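Alpha-L-arabinosidase (Xanthomonas axonopodis pv. citri, PDB 6D25) probably hydrolyses arabinofuranosyl side groups from arabinoxylans, as a trimeric GH51 alpha-L-arabinofuranosidase able to cope with internal di-substitutions. Local coordinates at residues Arg347-Ala352 and Tyr395-Leu400; Pro417-Gly422 and Leu448-Ser453. One frame throughout, in Å; residues are numbered along the deposited sequence.

Interaction 1: Arg347-Ala352 and Tyr395-Leu400; sequences RDALVA and YHVFAL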
loop_
_atom_site.group_PDB
_atom_site.type_symbol
_atom_site.label_atom_id
_atom_site.label_comp_id
_atom_site.label_asym_id
_atom_site.label_seq_id
_atom_site.Cartn_x
_atom_site.Cartn_y
_atom_site.Cartn_z
ATOM N N ARG A 347 -6.425 39.868 -18.908
ATOM C CA ARG A 347 -5.275 38.976 -19.137
ATOM C C ARG A 347 -5.715 37.494 -19.012
ATOM O O ARG A 347 -5.319 36.625 -19.798
ATOM C CB ARG A 347 -4.172 39.318 -18.135
ATOM C CG ARG A 347 -2.877 38.528 -18.328
ATOM C CD ARG A 347 -1.782 38.938 -17.357
ATOM N NE ARG A 347 -2.197 38.805 -15.972
ATOM C CZ ARG A 347 -1.464 39.235 -14.926
ATOM N NH1 ARG A 347 -0.212 39.633 -15.108
ATOM N NH2 ARG A 347 -2.015 39.298 -13.725
ATOM N N ASP A 348 -6.538 37.215 -18.015
ATOM C CA ASP A 348 -7.056 35.850 -17.759
ATOM C C ASP A 348 -7.978 35.408 -18.893
ATOM O O ASP A 348 -7.958 34.227 -19.277
ATOM C CB ASP A 348 -7.691 35.775 -16.384
ATOM C CG ASP A 348 -6.656 36.095 -15.317
ATOM O OD1 ASP A 348 -5.696 35.283 -15.197
ATOM O OD2 ASP A 348 -6.727 37.187 -14.685
ATOM N N ALA A 349 -8.777 36.333 -19.433
ATOM C CA ALA A 349 -9.602 35.998 -20.609
ATOM C C ALA A 349 -8.702 35.521 -21.750
ATOM O O ALA A 349 -9.000 34.496 -22.376
ATOM C CB ALA A 349 -10.411 37.174 -21.026
ATOM N N LEU A 350 -7.627 36.279 -22.044
ATOM C CA LEU A 350 -6.744 35.850 -23.140
ATOM C C LEU A 350 -6.092 34.496 -22.834
ATOM O O LEU A 350 -5.885 33.690 -23.762
ATOM C CB LEU A 350 -5.699 36.935 -23.442
ATOM C CG LEU A 350 -6.155 37.949 -24.494
ATOM C CD1 LEU A 350 -7.136 38.964 -23.923
ATOM C CD2 LEU A 350 -5.005 38.666 -25.121
ATOM N N VAL A 351 -5.714 34.258 -21.569
ATOM C CA VAL A 351 -5.181 32.968 -21.205
ATOM C C VAL A 351 -6.176 31.874 -21.610
ATOM O O VAL A 351 -5.793 30.871 -22.231
ATOM C CB VAL A 351 -4.806 32.876 -19.712
ATOM C CG1 VAL A 351 -4.645 31.448 -19.247
ATOM C CG2 VAL A 351 -3.542 33.673 -19.430
ATOM N N ALA A 352 -7.449 32.058 -21.280
ATOM C CA ALA A 352 -8.451 31.039 -21.627
ATOM C C ALA A 352 -8.581 30.880 -23.143
ATOM O O ALA A 352 -8.620 29.744 -23.630
ATOM C CB ALA A 352 -9.770 31.379 -20.975
ATOM N N TYR A 395 -15.105 33.529 -17.481
ATOM C CA TYR A 395 -16.461 33.026 -17.724
ATOM C C TYR A 395 -16.926 33.380 -19.128
ATOM O O TYR A 395 -17.496 32.536 -19.845
ATOM C CB TYR A 395 -17.440 33.599 -16.702
ATOM C CG TYR A 395 -18.886 33.238 -16.912
ATOM C CD1 TYR A 395 -19.723 33.974 -17.729
ATOM C CD2 TYR A 395 -19.437 32.136 -16.275
ATOM C CE1 TYR A 395 -21.051 33.627 -17.927
ATOM C CE2 TYR A 395 -20.770 31.795 -16.437
ATOM C CZ TYR A 395 -21.591 32.548 -17.257
ATOM O OH TYR A 395 -22.910 32.183 -17.399
ATOM N N HIS A 396 -16.721 34.644 -19.497
ATOM C CA HIS A 396 -17.191 35.140 -20.789
ATOM C C HIS A 396 -16.455 34.433 -21.924
ATOM O O HIS A 396 -17.040 34.255 -22.997
ATOM C CB HIS A 396 -17.032 36.652 -20.877
ATOM C CG HIS A 396 -17.889 37.373 -19.893
ATOM N ND1 HIS A 396 -19.253 37.132 -19.771
ATOM C CD2 HIS A 396 -17.596 38.325 -18.974
ATOM C CE1 HIS A 396 -19.762 37.947 -18.866
ATOM N NE2 HIS A 396 -18.754 38.637 -18.324
ATOM N N VAL A 397 -15.213 34.012 -21.719
ATOM C CA VAL A 397 -14.528 33.264 -22.781
ATOM C C VAL A 397 -15.138 31.851 -22.920
ATOM O O VAL A 397 -15.360 31.374 -24.054
ATOM C CB VAL A 397 -13.014 33.211 -22.560
ATOM C CG1 VAL A 397 -12.339 32.497 -23.732
ATOM C CG2 VAL A 397 -12.418 34.598 -22.399
ATOM N N PHE A 398 -15.451 31.196 -21.813
ATOM C CA PHE A 398 -16.202 29.914 -21.878
ATOM C C PHE A 398 -17.517 30.113 -22.641
ATOM O O PHE A 398 -17.861 29.266 -23.487
ATOM C CB PHE A 398 -16.454 29.337 -20.481
ATOM C CG PHE A 398 -15.270 28.592 -19.911
ATOM C CD1 PHE A 398 -14.132 29.252 -19.494
ATOM C CD2 PHE A 398 -15.289 27.202 -19.824
ATOM C CE1 PHE A 398 -13.051 28.552 -18.989
ATOM C CE2 PHE A 398 -14.207 26.503 -19.319
ATOM C CZ PHE A 398 -13.099 27.166 -18.903
ATOM N N ALA A 399 -18.223 31.221 -22.362
ATOM C CA ALA A 399 -19.470 31.534 -23.071
ATOM C C ALA A 399 -19.200 31.728 -24.575
ATOM O O ALA A 399 -19.890 31.158 -25.393
ATOM C CB ALA A 399 -20.134 32.765 -22.494
ATOM N N LEU A 400 -18.184 32.502 -24.937
ATOM C CA LEU A 400 -17.903 32.792 -26.366
ATOM C C LEU A 400 -17.575 31.499 -27.116
ATOM O O LEU A 400 -17.905 31.395 -28.276
ATOM C CB LEU A 400 -16.726 33.760 -26.525
ATOM C CG LEU A 400 -17.057 35.235 -26.226
ATOM C CD1 LEU A 400 -15.806 36.113 -26.327
ATOM C CD2 LEU A 400 -18.175 35.797 -27.091
#
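Val397 reaches from helix 393-400 into the notch between Ala349 and Ala352, one helical turn apart on helix 346-361. The host helix joins strands 319-325 and 366-371, the last two of the parallel eight-stranded sheet of the (beta/alpha)8 barrel characteristic of GH51 enzymes. Both residues that meet the valine are alanines, whose small side chains let the backbones come close: CA of Ala349 and CA of Val397 are 6.0 Å apart.

The tight end lies at Ala349, where CG2 of Val397 sits 3.5 Å from the CB methyl. With CG1 anti to the backbone N (chi1 -177°), the two valine branches splay along the opposing helix, one to each alanine. The Ala352 end is looser, its CB lying 3.9 Å from CG1 of Val397. Beyond it CE1 of Phe398 stays 4.8 Å from CB of Ala352, and the ring packs edge-to-face with that of Phe356. On the far side of its helix Ala399 is partly exposed and takes no part in the grip.

Leu473 and Ile514, from strands 468-473 and 513-519, touch both Ala349 and Val397, bringing the beta domain against this helix pair. A branched apolar side chain suits a site bounded by methyls, yet the shortest approach is to a polar atom: CG2 of Val397 lies 3.4 Å from the backbone O of Ala349.

Interaction 2: Pro417-Gly422 and Leu448-Ser453; sequences PQYRHG and LDASAS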
loop_
_atom_site.group_PDB
_atom_site.type_symbol
_atom_site.label_atom_id
_atom_site.label_comp_id
_atom_site.label_asym_id
_atom_site.label_seq_id
_atom_site.Cartn_x
_atom_site.Cartn_y
_atom_site.Cartn_z
ATOM N N PRO A 417 3.236 38.330 -37.520
ATOM C CA PRO A 417 4.475 38.775 -36.914
ATOM C C PRO A 417 4.463 38.425 -35.417
ATOM O O PRO A 417 3.398 38.080 -34.854
ATOM C CB PRO A 417 4.546 40.302 -37.072
ATOM C CG PRO A 417 3.286 40.683 -37.802
ATOM C CD PRO A 417 2.373 39.475 -37.824
ATOM N N GLN A 418 5.634 38.536 -34.797
ATOM C CA GLN A 418 5.720 38.446 -33.351
ATOM C C GLN A 418 5.362 39.790 -32.726
ATOM O O GLN A 418 5.641 40.857 -33.273
ATOM C CB GLN A 418 7.117 38.020 -32.904
ATOM C CG GLN A 418 7.522 36.637 -33.403
ATOM C CD GLN A 418 6.749 35.543 -32.709
ATOM O OE1 GLN A 418 6.953 35.261 -31.529
ATOM N NE2 GLN A 418 5.863 34.897 -33.434
ATOM N N TYR A 419 4.719 39.701 -31.569
ATOM C CA TYR A 419 4.605 40.792 -30.623
ATOM C C TYR A 419 5.782 40.679 -29.648
ATOM O O TYR A 419 5.927 39.635 -29.000
ATOM C CB TYR A 419 3.268 40.693 -29.888
ATOM C CG TYR A 419 3.139 41.441 -28.582
ATOM C CD1 TYR A 419 3.640 42.734 -28.416
ATOM C CD2 TYR A 419 2.448 40.876 -27.529
ATOM C CE1 TYR A 419 3.480 43.414 -27.218
ATOM C CE2 TYR A 419 2.282 41.533 -26.326
ATOM C CZ TYR A 419 2.780 42.818 -26.179
ATOM O OH TYR A 419 2.575 43.449 -24.987
ATOM N N ARG A 420 6.610 41.718 -29.582
ATOM C CA ARG A 420 7.815 41.670 -28.744
ATOM C C ARG A 420 7.763 42.818 -27.737
ATOM O O ARG A 420 7.419 43.938 -28.089
ATOM C CB ARG A 420 9.105 41.879 -29.548
ATOM C CG ARG A 420 9.201 41.058 -30.820
ATOM C CD ARG A 420 10.642 41.050 -31.358
ATOM N NE ARG A 420 10.887 39.862 -32.168
ATOM C CZ ARG A 420 10.656 39.787 -33.469
ATOM N NH1 ARG A 420 10.606 38.608 -34.077
ATOM N NH2 ARG A 420 10.424 40.905 -34.134
ATOM N N HIS A 421 8.122 42.524 -26.506
ATOM C CA HIS A 421 8.278 43.533 -25.491
ATOM C C HIS A 421 9.425 43.093 -24.597
ATOM O O HIS A 421 9.382 42.000 -24.053
ATOM C CB HIS A 421 6.972 43.743 -24.713
ATOM C CG HIS A 421 7.041 44.870 -23.749
ATOM N ND1 HIS A 421 6.950 46.186 -24.153
ATOM C CD2 HIS A 421 7.236 44.885 -22.414
ATOM C CE1 HIS A 421 7.079 46.979 -23.097
ATOM N NE2 HIS A 421 7.254 46.205 -22.022
ATOM N N GLY A 422 10.446 43.926 -24.508
ATOM C CA GLY A 422 11.700 43.525 -23.858
ATOM C C GLY A 422 12.283 42.274 -24.485
ATOM O O GLY A 422 12.383 42.207 -25.699
ATOM N N LEU A 448 -2.825 39.523 -29.010
ATOM C CA LEU A 448 -2.039 39.441 -27.766
ATOM C C LEU A 448 -1.347 40.766 -27.469
ATOM O O LEU A 448 -0.890 40.955 -26.351
ATOM C CB LEU A 448 -0.972 38.343 -27.888
ATOM C CG LEU A 448 -1.464 36.885 -27.866
ATOM C CD1 LEU A 448 -2.067 36.466 -29.193
ATOM C CD2 LEU A 448 -0.323 35.943 -27.494
ATOM N N ASP A 449 -1.225 41.648 -28.441
ATOM C CA ASP A 449 -0.466 42.891 -28.268
ATOM C C ASP A 449 -1.241 43.798 -27.292
ATOM O O ASP A 449 -2.435 44.042 -27.471
ATOM C CB ASP A 449 -0.219 43.576 -29.619
ATOM C CG ASP A 449 0.894 44.605 -29.588
ATOM O OD1 ASP A 449 0.806 45.524 -28.720
ATOM O OD2 ASP A 449 1.841 44.486 -30.441
ATOM N N ALA A 450 -0.543 44.323 -26.289
ATOM C CA ALA A 450 -1.146 45.208 -25.284
ATOM C C ALA A 450 -1.532 46.561 -25.904
ATOM O O ALA A 450 -2.356 47.260 -25.314
ATOM C CB ALA A 450 -0.187 45.443 -24.122
ATOM N N SER A 451 -0.972 46.969 -27.039
ATOM C CA SER A 451 -1.339 48.295 -27.533
ATOM C C SER A 451 -1.541 48.364 -29.056
ATOM O O SER A 451 -2.181 49.312 -29.496
ATOM C CB SER A 451 -0.354 49.342 -27.060
ATOM O OG SER A 451 0.908 49.113 -27.648
ATOM N N ALA A 452 -1.050 47.432 -29.866
ATOM C CA ALA A 452 -1.176 47.549 -31.335
ATOM C C ALA A 452 -2.387 46.774 -31.862
ATOM O O ALA A 452 -2.527 45.589 -31.583
ATOM C CB ALA A 452 0.072 47.047 -32.008
ATOM N N SER A 453 -3.241 47.430 -32.646
ATOM C CA SER A 453 -4.299 46.740 -33.362
ATOM C C SER A 453 -3.701 45.911 -34.513
ATOM O O SER A 453 -2.526 46.057 -34.859
ATOM C CB SER A 453 -5.320 47.701 -33.857
ATOM O OG SER A 453 -4.728 48.549 -34.811
#
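Tyr419, on the extended strand 418-421, faces Asp449 in the loop 448-453 with their CA atoms 6.0 Å apart, and no backbone-to-backbone ladder links the two segments. The strand directs the CB of Tyr419 toward the loop, and with CG anti to the backbone N (chi1 161°) the ring turns one face to the CA of Asp449. Over the ring's centre stands Asp449 CA, 3.6 Å from the centroid and 13° off the normal, a CH-pi contact that a broad aromatic face is well suited to make. The carboxylate continues across the same face toward the CD1 side, its plane tilted 29° from the ring, and OD2 of Asp449 comes to 3.2 Å from CD1 of Tyr419.

Within the beta-sandwich domain, this loop carries the chain from strand 441-447, paired with 424-435, to strand 454-461, which runs beside 29-36. An Asx motif shapes it: Asp449 OD1 accepts from Ser451 N at 2.8 Å through its anti lone pair, closing an Asx turn, and from Ala452 N at 2.9 Å from above the carboxylate plane. An aspartate fits here because one short side chain can fold back on two peptide donors, which probably also offset some of its negative charge beside the ring.

At the far end of the tyrosine, the phenol oxygen is hydrogen-bonded to Glu285 of helix 285-312 and receives a weak additional bond from Ala450 N, 3.5 Å from Tyr419 OH. The small Ala450 lets its methyl lie beside that oxygen. Leu448 O, which accepts a hydrogen bond from the indole NE1 of Trp288, lies obliquely to the ring, 3.2 Å from CE2 of Tyr419.

The two contacts follow one another along the chain: helix 393-400 closes interaction 1 and is the last element before strand 407-421, which opens interaction 2. Their centres are 19 Å apart, the first about 11 Å from the centre of the chain and the second about 27 Å, within the beta-sandwich. They nevertheless touch, since Leu350 CD2 packs 4.0 Å from Leu448 CA and so brings the barrel helix 346-361 against the sandwich loop. Helix 285-312 makes a second bridge: Trp288 meets Arg347 and Leu350 of one contact and Tyr419 and Ala450 of the other. Both therefore belong to the seam between barrel and sandwich.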